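Local coordinates for protein hookworm platelet inhibitor 1 (Ancylostoma caninum, PDB 4TPV) that inhibits platelet aggregation and the adhesion of resting platelets to fibrinogen and collagen, possibly by binding the integrins that recognise them, at residues S107-A110 against N111-W114; L82-G85 against N86-S90; K51-K54 against S55-C59. All coordinates share one frame; numbering follows the deposited sequence. Where two conformers were deposited one is given.

Interaction 1: residues S107-A110 against N111-W114; sequences SNIA and NMVW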
loop_
_atom_site.group_PDB
_atom_site.type_symbol
_atom_site.label_atom_id
_atom_site.label_comp_id
_atom_site.label_asym_id
_atom_site.label_seq_id
_atom_site.Cartn_x
_atom_site.Cartn_y
_atom_site.Cartn_z
ATOM N N SER A 107 -9.663 6.950 0.640
ATOM C CA SER A 107 -8.854 6.374 1.711
ATOM C C SER A 107 -7.922 5.276 1.182
ATOM O O SER A 107 -6.762 5.180 1.596
ATOM C CB SER A 107 -9.757 5.833 2.813
ATOM O OG SER A 107 -8.996 5.298 3.889
ATOM N N ASN A 108 -8.406 4.459 0.258
ATOM C CA ASN A 108 -7.559 3.364 -0.217
ATOM C C ASN A 108 -6.411 3.886 -1.073
ATOM O O ASN A 108 -5.253 3.487 -0.896
ATOM C CB ASN A 108 -8.387 2.339 -0.994
ATOM C CG ASN A 108 -9.447 1.689 -0.136
ATOM O OD1 ASN A 108 -9.130 0.983 0.834
ATOM N ND2 ASN A 108 -10.703 1.896 -0.489
ATOM N N ILE A 109 -6.704 4.774 -2.014
ATOM C CA ILE A 109 -5.614 5.268 -2.834
ATOM C C ILE A 109 -4.601 6.030 -1.963
ATOM O O ILE A 109 -3.410 5.889 -2.148
ATOM C CB ILE A 109 -6.114 6.151 -4.009
ATOM C CG1 ILE A 109 -4.934 6.607 -4.876
ATOM C CG2 ILE A 109 -6.893 7.352 -3.512
ATOM C CD1 ILE A 109 -4.251 5.473 -5.654
ATOM N N ALA A 110 -5.084 6.807 -0.997
ATOM C CA ALA A 110 -4.170 7.548 -0.119
ATOM C C ALA A 110 -3.222 6.613 0.650
ATOM O O ALA A 110 -2.031 6.938 0.827
ATOM C CB ALA A 110 -4.973 8.428 0.846
ATOM N N ASN A 111 -3.720 5.470 1.112
ATOM C CA ASN A 111 -2.851 4.535 1.813
ATOM C C ASN A 111 -1.788 3.995 0.863
ATOM O O ASN A 111 -0.630 3.816 1.246
ATOM C CB ASN A 111 -3.646 3.367 2.413
ATOM C CG ASN A 111 -3.934 3.548 3.901
ATOM O OD1 ASN A 111 -3.074 3.986 4.681
ATOM N ND2 ASN A 111 -5.152 3.174 4.307
ATOM N N MET A 112 -2.187 3.736 -0.386
ATOM C CA MET A 112 -1.270 3.141 -1.353
ATOM C C MET A 112 -0.173 4.095 -1.806
ATOM O O MET A 112 0.933 3.648 -2.098
ATOM C CB MET A 112 -2.023 2.613 -2.585
ATOM C CG MET A 112 -2.918 1.427 -2.292
ATOM S SD MET A 112 -3.295 0.439 -3.761
ATOM C CE MET A 112 -4.050 1.659 -4.828
ATOM N N VAL A 113 -0.454 5.398 -1.849
ATOM C CA VAL A 113 0.547 6.359 -2.342
ATOM C C VAL A 113 1.048 7.358 -1.287
ATOM O O VAL A 113 1.786 8.299 -1.615
ATOM C CB VAL A 113 0.013 7.120 -3.581
ATOM C CG1 VAL A 113 -0.332 6.121 -4.693
ATOM C CG2 VAL A 113 -1.183 8.038 -3.217
ATOM N N TRP A 114 0.714 7.128 -0.019
ATOM C CA TRP A 114 1.268 7.967 1.053
ATOM C C TRP A 114 2.799 7.893 0.998
ATOM O O TRP A 114 3.356 6.789 1.013
ATOM C CB TRP A 114 0.745 7.511 2.428
ATOM C CG TRP A 114 0.685 8.663 3.376
ATOM C CD1 TRP A 114 1.715 9.173 4.120
ATOM C CD2 TRP A 114 -0.451 9.500 3.638
ATOM N NE1 TRP A 114 1.285 10.263 4.851
ATOM C CE2 TRP A 114 -0.040 10.484 4.573
ATOM C CE3 TRP A 114 -1.782 9.498 3.197
ATOM C CZ2 TRP A 114 -0.907 11.470 5.062
ATOM C CZ3 TRP A 114 -2.653 10.486 3.683
ATOM C CH2 TRP A 114 -2.196 11.463 4.606
#
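The side chain of I109 meets the ends of M112 and V113, three and four residues further along the short buried helix 107-113 of the CAP domain. Its CD1 packs against CE of M112 at 3.9 Å, the two chains crossing at about a right angle, and lies 4.1 Å from CG1 of V113. CG1 of I109 stands opposite the backbone N (chi1 -178°), while the M112 chain bends at its last torsion (chi3 -58°) and ends in the methyl that I109 touches. W89 of helix 80-89 packs on both I109 and M112, and F30 of helix 13-34 on V113, so this apolar side faces two other helices.

The backbone carries the i to i+4 bonds of an alpha helix: N111 N to S107 O, M112 N to N108 O and V113 N to I109 O, the last at 3.0 Å and nearly in line with the carbonyl. The polar side chains bond to other parts of the chain: N108 ND2 to E91, N111 ND2 to N69 and to the carbonyl of E66. The bond from W114 N to A110 O is weak, bent to 117° at the hydrogen. The indole of W114 folds back beside this turn: CB of A110 is 4.1 Å from its CE3, and A110 O lies in the ring plane at its edge, 3.5 Å from that same CE3.

Interaction 2: residues L82-G85 against N86-S90; sequences LEAG and NSWWS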
loop_
_atom_site.group_PDB
_atom_site.type_symbol
_atom_site.label_atom_id
_atom_site.label_comp_id
_atom_site.label_asym_id
_atom_site.label_seq_id
_atom_site.Cartn_x
_atom_site.Cartn_y
_atom_site.Cartn_z
ATOM N N LEU A 82 -4.947 -8.123 -8.237
ATOM C CA LEU A 82 -5.437 -7.137 -9.197
ATOM C C LEU A 82 -6.851 -6.670 -8.897
ATOM O O LEU A 82 -7.148 -5.488 -9.071
ATOM C CB LEU A 82 -5.385 -7.683 -10.630
ATOM C CG LEU A 82 -3.965 -7.805 -11.178
ATOM C CD1 LEU A 82 -4.014 -8.637 -12.447
ATOM C CD2 LEU A 82 -3.378 -6.402 -11.460
ATOM N N GLU A 83 -7.723 -7.572 -8.448
ATOM C CA GLU A 83 -9.105 -7.182 -8.139
ATOM C C GLU A 83 -9.102 -6.107 -7.048
ATOM O O GLU A 83 -9.749 -5.063 -7.197
ATOM C CB GLU A 83 -9.936 -8.421 -7.746
ATOM C CG GLU A 83 -11.456 -8.243 -7.742
ATOM C CD GLU A 83 -12.085 -8.079 -9.135
ATOM O OE1 GLU A 83 -11.720 -8.802 -10.106
ATOM O OE2 GLU A 83 -12.988 -7.232 -9.246
ATOM N N ALA A 84 -8.330 -6.316 -5.990
ATOM C CA ALA A 84 -8.225 -5.325 -4.924
ATOM C C ALA A 84 -7.474 -4.082 -5.390
ATOM O O ALA A 84 -7.935 -2.957 -5.167
ATOM C CB ALA A 84 -7.527 -5.927 -3.701
ATOM N N GLY A 85 -6.303 -4.280 -5.994
ATOM C CA GLY A 85 -5.479 -3.162 -6.398
ATOM C C GLY A 85 -6.232 -2.204 -7.295
ATOM O O GLY A 85 -6.166 -0.988 -7.122
ATOM N N ASN A 86 -6.964 -2.753 -8.255
ATOM C CA ASN A 86 -7.664 -1.904 -9.214
ATOM C C ASN A 86 -8.807 -1.134 -8.568
ATOM O O ASN A 86 -9.054 0.036 -8.901
ATOM C CB ASN A 86 -8.160 -2.746 -10.395
ATOM C CG ASN A 86 -7.103 -2.907 -11.455
ATOM O OD1 ASN A 86 -6.954 -2.054 -12.326
ATOM N ND2 ASN A 86 -6.335 -3.986 -11.370
ATOM N N SER A 87 -9.517 -1.773 -7.647
ATOM C CA SER A 87 -10.574 -1.079 -6.931
ATOM C C SER A 87 -9.992 0.094 -6.149
ATOM O O SER A 87 -10.533 1.191 -6.196
ATOM C CB SER A 87 -11.317 -2.026 -5.982
ATOM O OG SER A 87 -12.468 -1.384 -5.459
ATOM N N TRP A 88 -8.887 -0.135 -5.446
ATOM C CA TRP A 88 -8.266 0.923 -4.660
ATOM C C TRP A 88 -7.648 2.002 -5.562
ATOM O O TRP A 88 -7.807 3.199 -5.317
ATOM C CB TRP A 88 -7.222 0.323 -3.711
ATOM C CG TRP A 88 -7.832 -0.640 -2.729
ATOM C CD1 TRP A 88 -9.134 -0.715 -2.378
ATOM C CD2 TRP A 88 -7.159 -1.678 -1.996
ATOM N NE1 TRP A 88 -9.333 -1.725 -1.458
ATOM C CE2 TRP A 88 -8.128 -2.335 -1.217
ATOM C CE3 TRP A 88 -5.838 -2.120 -1.941
ATOM C CZ2 TRP A 88 -7.814 -3.391 -0.360
ATOM C CZ3 TRP A 88 -5.523 -3.169 -1.099
ATOM C CH2 TRP A 88 -6.506 -3.797 -0.321
ATOM N N TRP A 89 -6.936 1.590 -6.608
ATOM C CA TRP A 89 -6.331 2.575 -7.517
ATOM C C TRP A 89 -7.363 3.498 -8.172
ATOM O O TRP A 89 -7.104 4.692 -8.368
ATOM C CB TRP A 89 -5.513 1.861 -8.607
ATOM C CG TRP A 89 -5.030 2.810 -9.681
ATOM C CD1 TRP A 89 -5.656 3.099 -10.856
ATOM C CD2 TRP A 89 -3.836 3.601 -9.659
ATOM N NE1 TRP A 89 -4.915 4.004 -11.579
ATOM C CE2 TRP A 89 -3.795 4.334 -10.863
ATOM C CE3 TRP A 89 -2.791 3.753 -8.744
ATOM C CZ2 TRP A 89 -2.748 5.205 -11.174
ATOM C CZ3 TRP A 89 -1.760 4.612 -9.046
ATOM C CH2 TRP A 89 -1.744 5.334 -10.253
ATOM N N SER A 90 -8.538 2.952 -8.485
ATOM C CA SER A 90 -9.577 3.733 -9.164
ATOM C C SER A 90 -10.017 4.979 -8.384
ATOM O O SER A 90 -10.615 5.897 -8.956
ATOM C CB SER A 90 -10.791 2.851 -9.457
ATOM O OG SER A 90 -10.486 1.894 -10.461
#
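L82 and N86 lie side by side and point the same way on helix 80-89, an alpha helix of the CAP domain. L82 O is gripped twice, by N86 N and by ND2 of the same asparagine, each at 2.9 Å and from opposite faces of the carbonyl plane. The oxygen lies almost exactly in the amide plane of N86 and the side-chain bond is fairly straight (162°), while CD2 of L82 packs 3.8 Å from ND2. At E83 the helical bond, from S87 N to its O, is weak; its carboxylate turns back along the chain to the backbone N atoms of T77 and L78.

A84 packs under W88. Its CB sits over the six-membered ring in a CH-pi contact, 4.1 Å from the centroid and 10° off the ring normal. Its O accepts W88 N and also lies 3.3 Å above the indole plane, offset toward the rim. CG of W88 is anti to the carbonyl carbon (chi1 -62°), which swings the indole back over this preceding turn. NE1 of W88 binds V70 O on the neighbouring strand. From G85, O takes the bond of W89 N at 2.7 Å. N86 O accepts S90 N. The second bond to L82 O fixes the rotation of the N86 amide, while contact with A84 and the bond to V70 O both restrict the W88 indole, which other side chains also enclose.

Interaction 3: residues K51-K54 against S55-C59; sequences KAYK and SAEKC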
loop_
_atom_site.group_PDB
_atom_site.type_symbol
_atom_site.label_atom_id
_atom_site.label_comp_id
_atom_site.label_asym_id
_atom_site.label_seq_id
_atom_site.Cartn_x
_atom_site.Cartn_y
_atom_site.Cartn_z
ATOM N N LYS A 51 -1.324 -8.438 11.321
ATOM C CA LYS A 51 -2.267 -7.391 11.713
ATOM C C LYS A 51 -3.459 -7.380 10.754
ATOM O O LYS A 51 -4.628 -7.244 11.164
ATOM C CB LYS A 51 -1.569 -6.025 11.729
ATOM C CG LYS A 51 -2.388 -4.877 12.310
ATOM C CD LYS A 51 -1.588 -3.581 12.236
ATOM C CE LYS A 51 -2.399 -2.403 12.770
ATOM N NZ LYS A 51 -1.767 -1.094 12.431
ATOM N N ALA A 52 -3.156 -7.554 9.478
ATOM C CA ALA A 52 -4.208 -7.578 8.467
ATOM C C ALA A 52 -5.146 -8.769 8.650
ATOM O O ALA A 52 -6.365 -8.623 8.488
ATOM C CB ALA A 52 -3.590 -7.584 7.057
ATOM N N TYR A 53 -4.600 -9.945 8.997
ATOM C CA TYR A 53 -5.450 -11.116 9.233
ATOM C C TYR A 53 -6.319 -10.925 10.473
ATOM O O TYR A 53 -7.513 -11.216 10.450
ATOM C CB TYR A 53 -4.616 -12.419 9.338
ATOM C CG TYR A 53 -4.511 -13.078 7.996
ATOM C CD1 TYR A 53 -5.560 -13.847 7.499
ATOM C CD2 TYR A 53 -3.420 -12.855 7.179
ATOM C CE1 TYR A 53 -5.509 -14.408 6.235
ATOM C CE2 TYR A 53 -3.359 -13.402 5.900
ATOM C CZ TYR A 53 -4.408 -14.189 5.436
ATOM O OH TYR A 53 -4.365 -14.742 4.183
ATOM N N LYS A 54 -5.732 -10.428 11.549
ATOM C CA LYS A 54 -6.481 -10.260 12.776
ATOM C C LYS A 54 -7.647 -9.301 12.548
ATOM O O LYS A 54 -8.729 -9.480 13.118
ATOM C CB LYS A 54 -5.560 -9.770 13.899
ATOM C CG LYS A 54 -4.673 -10.890 14.485
ATOM C CD LYS A 54 -5.505 -11.930 15.236
ATOM C CE LYS A 54 -4.653 -13.048 15.882
ATOM N NZ LYS A 54 -4.126 -14.078 14.935
ATOM N N SER A 55 -7.437 -8.313 11.683
ATOM C CA SER A 55 -8.482 -7.338 11.375
ATOM C C SER A 55 -9.486 -7.896 10.367
ATOM O O SER A 55 -10.705 -7.735 10.525
ATOM C CB SER A 55 -7.879 -6.044 10.830
ATOM O OG SER A 55 -8.920 -5.144 10.499
ATOM N N ALA A 56 -8.975 -8.554 9.330
ATOM C CA ALA A 56 -9.835 -9.139 8.295
ATOM C C ALA A 56 -10.853 -10.114 8.863
ATOM O O ALA A 56 -11.980 -10.165 8.404
ATOM C CB ALA A 56 -8.997 -9.846 7.239
ATOM N N GLU A 57 -10.465 -10.895 9.865
ATOM C CA GLU A 57 -11.350 -11.939 10.355
ATOM C C GLU A 57 -12.562 -11.376 11.085
ATOM O O GLU A 57 -13.503 -12.121 11.371
ATOM C CB GLU A 57 -10.590 -12.896 11.277
ATOM C CG GLU A 57 -9.534 -13.705 10.570
ATOM C CD GLU A 57 -8.566 -14.360 11.537
ATOM O OE1 GLU A 57 -8.747 -14.196 12.768
ATOM O OE2 GLU A 57 -7.624 -15.033 11.058
ATOM N N LYS A 58 -12.540 -10.076 11.387
ATOM C CA LYS A 58 -13.705 -9.430 11.981
ATOM C C LYS A 58 -14.793 -9.243 10.931
ATOM O O LYS A 58 -15.949 -9.017 11.263
ATOM C CB LYS A 58 -13.321 -8.087 12.608
ATOM C CG LYS A 58 -12.295 -8.205 13.741
ATOM C CD LYS A 58 -12.070 -6.829 14.341
ATOM C CE LYS A 58 -10.871 -6.757 15.249
ATOM N NZ LYS A 58 -10.496 -5.307 15.405
ATOM N N CYS A 59 -14.406 -9.335 9.664
ATOM C CA CYS A 59 -15.355 -9.332 8.544
ATOM C C CYS A 59 -16.146 -8.036 8.414
ATOM O O CYS A 59 -17.291 -8.053 7.955
ATOM C CB CYS A 59 -16.326 -10.511 8.657
ATOM S SG CYS A 59 -15.553 -12.098 8.143
HETATM O O HOH W 1 -9.064 -11.541 14.800
#
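A52 O accepts the backbone N of A56 at 2.7 Å, the shortest of three successive helical bonds that join residues 51-54 to residues 55-57. CB of A56 comes within 3.2 Å of the same oxygen. On either side of this bond in sequence, S55 N reaches K51 O at 3.1 Å and E57 N reaches Y53 O at 3.0 Å. The side chain of E57 then folds back along the Y53 carbonyl: CG is anti to its own carbonyl carbon (chi1 -67°) and passes 3.2 Å from Y53 O, and OE2 ends at the edge of the tyrosine ring, near its plane and 4.3 Å from CD1. R8 makes a cation-pi contact with this ring.

These are the last turns of helix 46-56 in the CAP domain. A type I beta turn runs from A56 to C59, with C59 N bonded to A56 O, and C59 is the first residue to leave helical angles, its phi positive at 63°. Its sulfur is joined to C127 by a disulfide, which fastens the chain just beyond the helix to strand 119-127. A52 and A56 pack against that strand and its neighbour 130-138, while OG of S55 bonds to E68.

On the exposed side a water donates to K54 O at 2.7 Å and, weakly, to E57 OE1. The K54 chain bends at chi2 and chi4 and pairs its ammonium with E50 one turn earlier; its NZ remains 5.1 Å from E57 OE1.

In the fold
From the N terminus the contacts come in series, 51-59, 82-90 and 107-114, neither nesting nor crossing, and each closes only local turns of a helix. Interaction 3 lies in the C-terminal part of helix 46-56 and the turn beyond it; this helix rests on strands 119-127 and 130-138 of the mixed sheet. Interaction 2 lies on helix 80-89, against strands 68-73 and 130-138. Interaction 1 occupies the next helix, 107-113, and meets interaction 2 directly: N108 CG is 3.3 Å from W88 CD1, and M112 CE packs on CB of W88. Helix 13-34 touches both. Interaction 3 stands apart, its centre about 19 Å from each of the others, linked to them through the sheet.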